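Local coordinates for protein pseudopodium-enriched atypical kinase 1 (Homo sapiens, PDB 6BHC) that is a pseudokinase, probably with little or no phosphotransfer activity, whose kinase domain has an unusual cleft and forms a dimer, at residues Leu194-Leu206 with Lys275-Met289. The protein carries 1 engineered substitution. Numbering follows the deposited sequence.
Sequences LKPYHVTHCDLRL and KKCDEFQTGILIYEM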
# COMPACT_ATOMS: atom_id res chain seq x y z
N LEU A 194 -15.77 18.20 -20.55
CA LEU A 194 -16.23 18.89 -21.75
C LEU A 194 -16.05 20.40 -21.67
O LEU A 194 -16.02 21.06 -22.72
CB LEU A 194 -17.71 18.59 -22.00
CG LEU A 194 -18.15 17.13 -22.09
CD1 LEU A 194 -19.64 17.03 -22.38
CD2 LEU A 194 -17.35 16.38 -23.14
N LYS A 195 -15.91 20.96 -20.47
CA LYS A 195 -15.89 22.41 -20.32
C LYS A 195 -14.71 23.08 -21.02
O LYS A 195 -14.93 24.09 -21.70
CB LYS A 195 -15.92 22.77 -18.83
CG LYS A 195 -17.10 22.16 -18.08
CD LYS A 195 -18.42 22.55 -18.72
CE LYS A 195 -19.59 21.91 -18.00
NZ LYS A 195 -20.90 22.28 -18.62
N PRO A 196 -13.47 22.60 -20.91
CA PRO A 196 -12.37 23.27 -21.63
C PRO A 196 -12.51 23.21 -23.14
O PRO A 196 -11.89 24.02 -23.84
CB PRO A 196 -11.12 22.53 -21.15
CG PRO A 196 -11.51 21.92 -19.86
CD PRO A 196 -12.94 21.52 -20.05
N TYR A 197 -13.31 22.28 -23.67
CA TYR A 197 -13.62 22.24 -25.09
C TYR A 197 -14.81 23.11 -25.46
O TYR A 197 -15.09 23.27 -26.66
CB TYR A 197 -13.89 20.80 -25.54
CG TYR A 197 -12.69 19.88 -25.44
CD1 TYR A 197 -11.73 19.85 -26.44
CD2 TYR A 197 -12.54 19.03 -24.36
CE1 TYR A 197 -10.64 19.01 -26.36
CE2 TYR A 197 -11.45 18.18 -24.26
CZ TYR A 197 -10.50 18.17 -25.27
OH TYR A 197 -9.42 17.33 -25.18
N HIS A 198 -15.52 23.66 -24.47
CA HIS A 198 -16.76 24.41 -24.69
C HIS A 198 -17.79 23.55 -25.43
O HIS A 198 -18.41 23.98 -26.40
CB HIS A 198 -16.50 25.72 -25.44
CG HIS A 198 -15.62 26.67 -24.69
ND1 HIS A 198 -14.25 26.66 -24.82
CD2 HIS A 198 -15.92 27.65 -23.81
CE1 HIS A 198 -13.74 27.60 -24.04
NE2 HIS A 198 -14.73 28.22 -23.42
N VAL A 199 -17.95 22.32 -24.96
CA VAL A 199 -18.88 21.35 -25.54
C VAL A 199 -19.98 21.09 -24.53
O VAL A 199 -19.71 20.85 -23.35
CB VAL A 199 -18.16 20.05 -25.94
CG1 VAL A 199 -19.16 18.98 -26.32
CG2 VAL A 199 -17.20 20.31 -27.10
N THR A 200 -21.23 21.14 -25.00
CA THR A 200 -22.39 20.78 -24.20
C THR A 200 -23.05 19.55 -24.81
O THR A 200 -23.25 19.49 -26.03
CB THR A 200 -23.40 21.93 -24.14
OG1 THR A 200 -23.85 22.25 -25.46
CG2 THR A 200 -22.77 23.16 -23.51
N HIS A 201 -23.37 18.57 -23.97
CA HIS A 201 -23.93 17.31 -24.47
C HIS A 201 -25.33 17.52 -25.04
O HIS A 201 -25.63 17.04 -26.14
CB HIS A 201 -23.94 16.27 -23.35
CG HIS A 201 -24.30 14.89 -23.81
ND1 HIS A 201 -25.60 14.49 -24.00
CD2 HIS A 201 -23.53 13.82 -24.11
CE1 HIS A 201 -25.62 13.23 -24.39
NE2 HIS A 201 -24.37 12.80 -24.47
N CYS A 202 -26.20 18.20 -24.30
CA CYS A 202 -27.54 18.62 -24.71
C CYS A 202 -28.53 17.46 -24.86
O CYS A 202 -29.66 17.69 -25.30
CB CYS A 202 -27.51 19.41 -26.02
SG CYS A 202 -26.57 20.94 -25.94
N ASP A 203 -28.15 16.24 -24.50
CA ASP A 203 -29.07 15.11 -24.59
C ASP A 203 -28.75 14.11 -23.48
O ASP A 203 -28.60 12.91 -23.71
CB ASP A 203 -29.00 14.46 -25.97
CG ASP A 203 -30.16 13.52 -26.23
OD1 ASP A 203 -31.26 13.77 -25.68
OD2 ASP A 203 -29.98 12.54 -26.97
N LEU A 204 -28.63 14.61 -22.25
CA LEU A 204 -28.31 13.77 -21.10
C LEU A 204 -29.58 13.03 -20.67
O LEU A 204 -30.43 13.58 -19.97
CB LEU A 204 -27.74 14.61 -19.96
CG LEU A 204 -26.36 15.21 -20.22
CD1 LEU A 204 -25.92 16.09 -19.06
CD2 LEU A 204 -25.34 14.10 -20.47
N ARG A 205 -29.70 11.78 -21.10
CA ARG A 205 -30.81 10.92 -20.72
C ARG A 205 -30.25 9.60 -20.20
O ARG A 205 -29.14 9.20 -20.56
CB ARG A 205 -31.77 10.69 -21.89
CG ARG A 205 -32.58 11.92 -22.26
CD ARG A 205 -33.50 11.70 -23.46
NE ARG A 205 -32.77 11.62 -24.72
CZ ARG A 205 -32.64 10.51 -25.44
NH1 ARG A 205 -33.20 9.38 -25.03
NH2 ARG A 205 -31.95 10.53 -26.57
N LEU A 206 -31.03 8.94 -19.35
CA LEU A 206 -30.52 7.75 -18.66
C LEU A 206 -30.18 6.63 -19.64
O LEU A 206 -29.29 5.82 -19.37
CB LEU A 206 -31.54 7.26 -17.63
CG LEU A 206 -31.77 8.18 -16.43
CD1 LEU A 206 -32.75 7.56 -15.45
CD2 LEU A 206 -30.45 8.50 -15.74
N LYS A 275 -24.41 28.87 -21.06
CA LYS A 275 -23.92 27.52 -21.25
C LYS A 275 -24.10 26.68 -19.99
O LYS A 275 -23.15 26.10 -19.47
CB LYS A 275 -22.45 27.54 -21.67
CG LYS A 275 -22.21 28.06 -23.07
CD LYS A 275 -22.89 27.18 -24.11
CE LYS A 275 -22.62 27.67 -25.52
NZ LYS A 275 -23.24 26.78 -26.54
N LYS A 276 -25.34 26.61 -19.51
CA LYS A 276 -25.69 25.83 -18.33
C LYS A 276 -26.69 24.73 -18.67
O LYS A 276 -27.46 24.30 -17.81
CB LYS A 276 -26.25 26.75 -17.24
CG LYS A 276 -25.29 27.81 -16.75
CD LYS A 276 -24.26 27.23 -15.79
CE LYS A 276 -23.39 28.33 -15.20
NZ LYS A 276 -24.19 29.33 -14.43
N CYS A 277 -26.67 24.26 -19.92
CA CYS A 277 -27.66 23.28 -20.36
C CYS A 277 -27.43 21.92 -19.70
O CYS A 277 -28.39 21.29 -19.23
CB CYS A 277 -27.61 23.14 -21.88
SG CYS A 277 -28.73 21.89 -22.55
N ASP A 278 -26.18 21.45 -19.65
CA ASP A 278 -25.92 20.14 -19.09
C ASP A 278 -26.17 20.10 -17.58
O ASP A 278 -26.60 19.07 -17.05
CB ASP A 278 -24.48 19.70 -19.39
CG ASP A 278 -24.28 19.37 -20.86
OD1 ASP A 278 -25.28 19.14 -21.57
OD2 ASP A 278 -23.11 19.32 -21.30
N GLU A 279 -25.91 21.21 -16.88
CA GLU A 279 -26.22 21.26 -15.46
C GLU A 279 -27.71 21.12 -15.21
O GLU A 279 -28.14 20.41 -14.29
CB GLU A 279 -25.69 22.57 -14.86
CG GLU A 279 -24.17 22.63 -14.69
CD GLU A 279 -23.44 22.95 -15.99
OE1 GLU A 279 -24.10 23.09 -17.03
OE2 GLU A 279 -22.19 23.06 -15.95
N PHE A 280 -28.53 21.79 -16.03
CA PHE A 280 -29.98 21.71 -15.85
C PHE A 280 -30.50 20.30 -16.11
O PHE A 280 -31.37 19.81 -15.39
CB PHE A 280 -30.67 22.72 -16.77
CG PHE A 280 -32.17 22.72 -16.66
CD1 PHE A 280 -32.80 23.47 -15.68
CD2 PHE A 280 -32.94 21.97 -17.53
CE1 PHE A 280 -34.18 23.47 -15.57
CE2 PHE A 280 -34.32 21.97 -17.42
CZ PHE A 280 -34.94 22.72 -16.45
N GLN A 281 -29.96 19.63 -17.14
CA GLN A 281 -30.42 18.27 -17.44
C GLN A 281 -29.96 17.28 -16.38
O GLN A 281 -30.63 16.27 -16.14
CB GLN A 281 -29.93 17.84 -18.82
CG GLN A 281 -30.62 18.58 -19.96
CD GLN A 281 -30.21 18.06 -21.33
OE1 GLN A 281 -29.22 17.36 -21.48
NE2 GLN A 281 -31.00 18.41 -22.35
N THR A 282 -28.82 17.55 -15.72
CA THR A 282 -28.38 16.69 -14.63
C THR A 282 -29.33 16.76 -13.44
O THR A 282 -29.53 15.76 -12.74
CB THR A 282 -26.96 17.08 -14.20
OG1 THR A 282 -26.08 16.95 -15.32
CG2 THR A 282 -26.46 16.19 -13.08
N GLY A 283 -29.95 17.92 -13.21
CA GLY A 283 -30.93 18.03 -12.14
C GLY A 283 -32.16 17.19 -12.39
O GLY A 283 -32.75 16.65 -11.44
N ILE A 284 -32.58 17.07 -13.65
CA ILE A 284 -33.69 16.18 -13.98
C ILE A 284 -33.30 14.73 -13.75
O ILE A 284 -34.12 13.92 -13.28
CB ILE A 284 -34.14 16.43 -15.44
CG1 ILE A 284 -34.70 17.84 -15.59
CG2 ILE A 284 -35.17 15.39 -15.87
CD1 ILE A 284 -35.20 18.15 -16.99
N LEU A 285 -32.05 14.37 -14.06
CA LEU A 285 -31.62 12.99 -13.89
C LEU A 285 -31.65 12.56 -12.43
O LEU A 285 -31.86 11.38 -12.14
CB LEU A 285 -30.21 12.81 -14.46
CG LEU A 285 -30.05 13.02 -15.97
CD1 LEU A 285 -28.62 12.71 -16.38
CD2 LEU A 285 -31.03 12.16 -16.75
N ILE A 286 -31.43 13.49 -11.50
CA ILE A 286 -31.45 13.15 -10.09
C ILE A 286 -32.82 12.63 -9.69
O ILE A 286 -32.94 11.63 -8.97
CB ILE A 286 -31.03 14.36 -9.23
CG1 ILE A 286 -29.56 14.71 -9.48
CG2 ILE A 286 -31.27 14.08 -7.76
CD1 ILE A 286 -29.06 15.85 -8.63
N TYR A 287 -33.88 13.30 -10.14
CA TYR A 287 -35.23 12.83 -9.86
C TYR A 287 -35.48 11.46 -10.49
O TYR A 287 -36.04 10.57 -9.85
CB TYR A 287 -36.25 13.84 -10.37
CG TYR A 287 -36.48 15.02 -9.45
CD1 TYR A 287 -35.60 16.09 -9.42
CD2 TYR A 287 -37.60 15.06 -8.63
CE1 TYR A 287 -35.82 17.17 -8.58
CE2 TYR A 287 -37.83 16.14 -7.78
CZ TYR A 287 -36.93 17.19 -7.76
OH TYR A 287 -37.16 18.25 -6.93
N GLU A 288 -35.06 11.28 -11.75
CA GLU A 288 -35.34 10.03 -12.45
C GLU A 288 -34.57 8.86 -11.84
O GLU A 288 -35.12 7.76 -11.70
CB GLU A 288 -35.01 10.18 -13.93
CG GLU A 288 -35.91 11.19 -14.65
CD GLU A 288 -35.59 11.33 -16.12
OE1 GLU A 288 -34.40 11.24 -16.49
OE2 GLU A 288 -36.53 11.54 -16.92
N MET A 289 -33.31 9.07 -11.47
CA MET A 289 -32.53 8.02 -10.82
C MET A 289 -33.10 7.65 -9.46
O MET A 289 -32.87 6.53 -8.99
CB MET A 289 -31.07 8.45 -10.68
CG MET A 289 -30.35 8.58 -12.01
SD MET A 289 -28.60 8.94 -11.83
CE MET A 289 -28.02 7.42 -11.07
O HOH W 1 -33.65 10.00 -18.62
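Asp278, in the first turn of helix 277-289, grips two successive backbone amides of the loop corresponding to the catalytic loop of active kinases: His201 N donates to OD2 (2.8 Å) and Cys202 N to OD1 (3.0 Å, nearly straight at 175°). Both oxygens use their syn lone pairs, a bidentate hold suited to a short carboxylate. This is consistent with the αF aspartate of protein kinases, which anchors the HRD motif, here His201-Cys202-Asp203 with cysteine in place of arginine. One turn on, the primary amide of Gln281 can accept and donate at once: OE1 accepts from Leu204 N at 2.9 Å, the donor above the carbonyl plane, while NE2 makes a weak bond to Cys202 O and a further hydrogen bond to Arg263 O. Lys195, bent at chi2 (-56°), brings NZ to Glu279 OE2 (3.1 Å) in a salt bridge. A water joins Leu206 N to Glu288 OE1, whose carboxylate also pairs with Arg263. Leu204 CD1 rests on Asp278 CB (3.9 Å), and Leu206 CD2 meets both Leu285 CD2 and Met289 CG; branched, apolar leucines fill this buried side. Leu204 and Leu285 also pack on helix 173-194, Thr200 pairs with strand 247-248, and helix 322-332 backs helix 277-289.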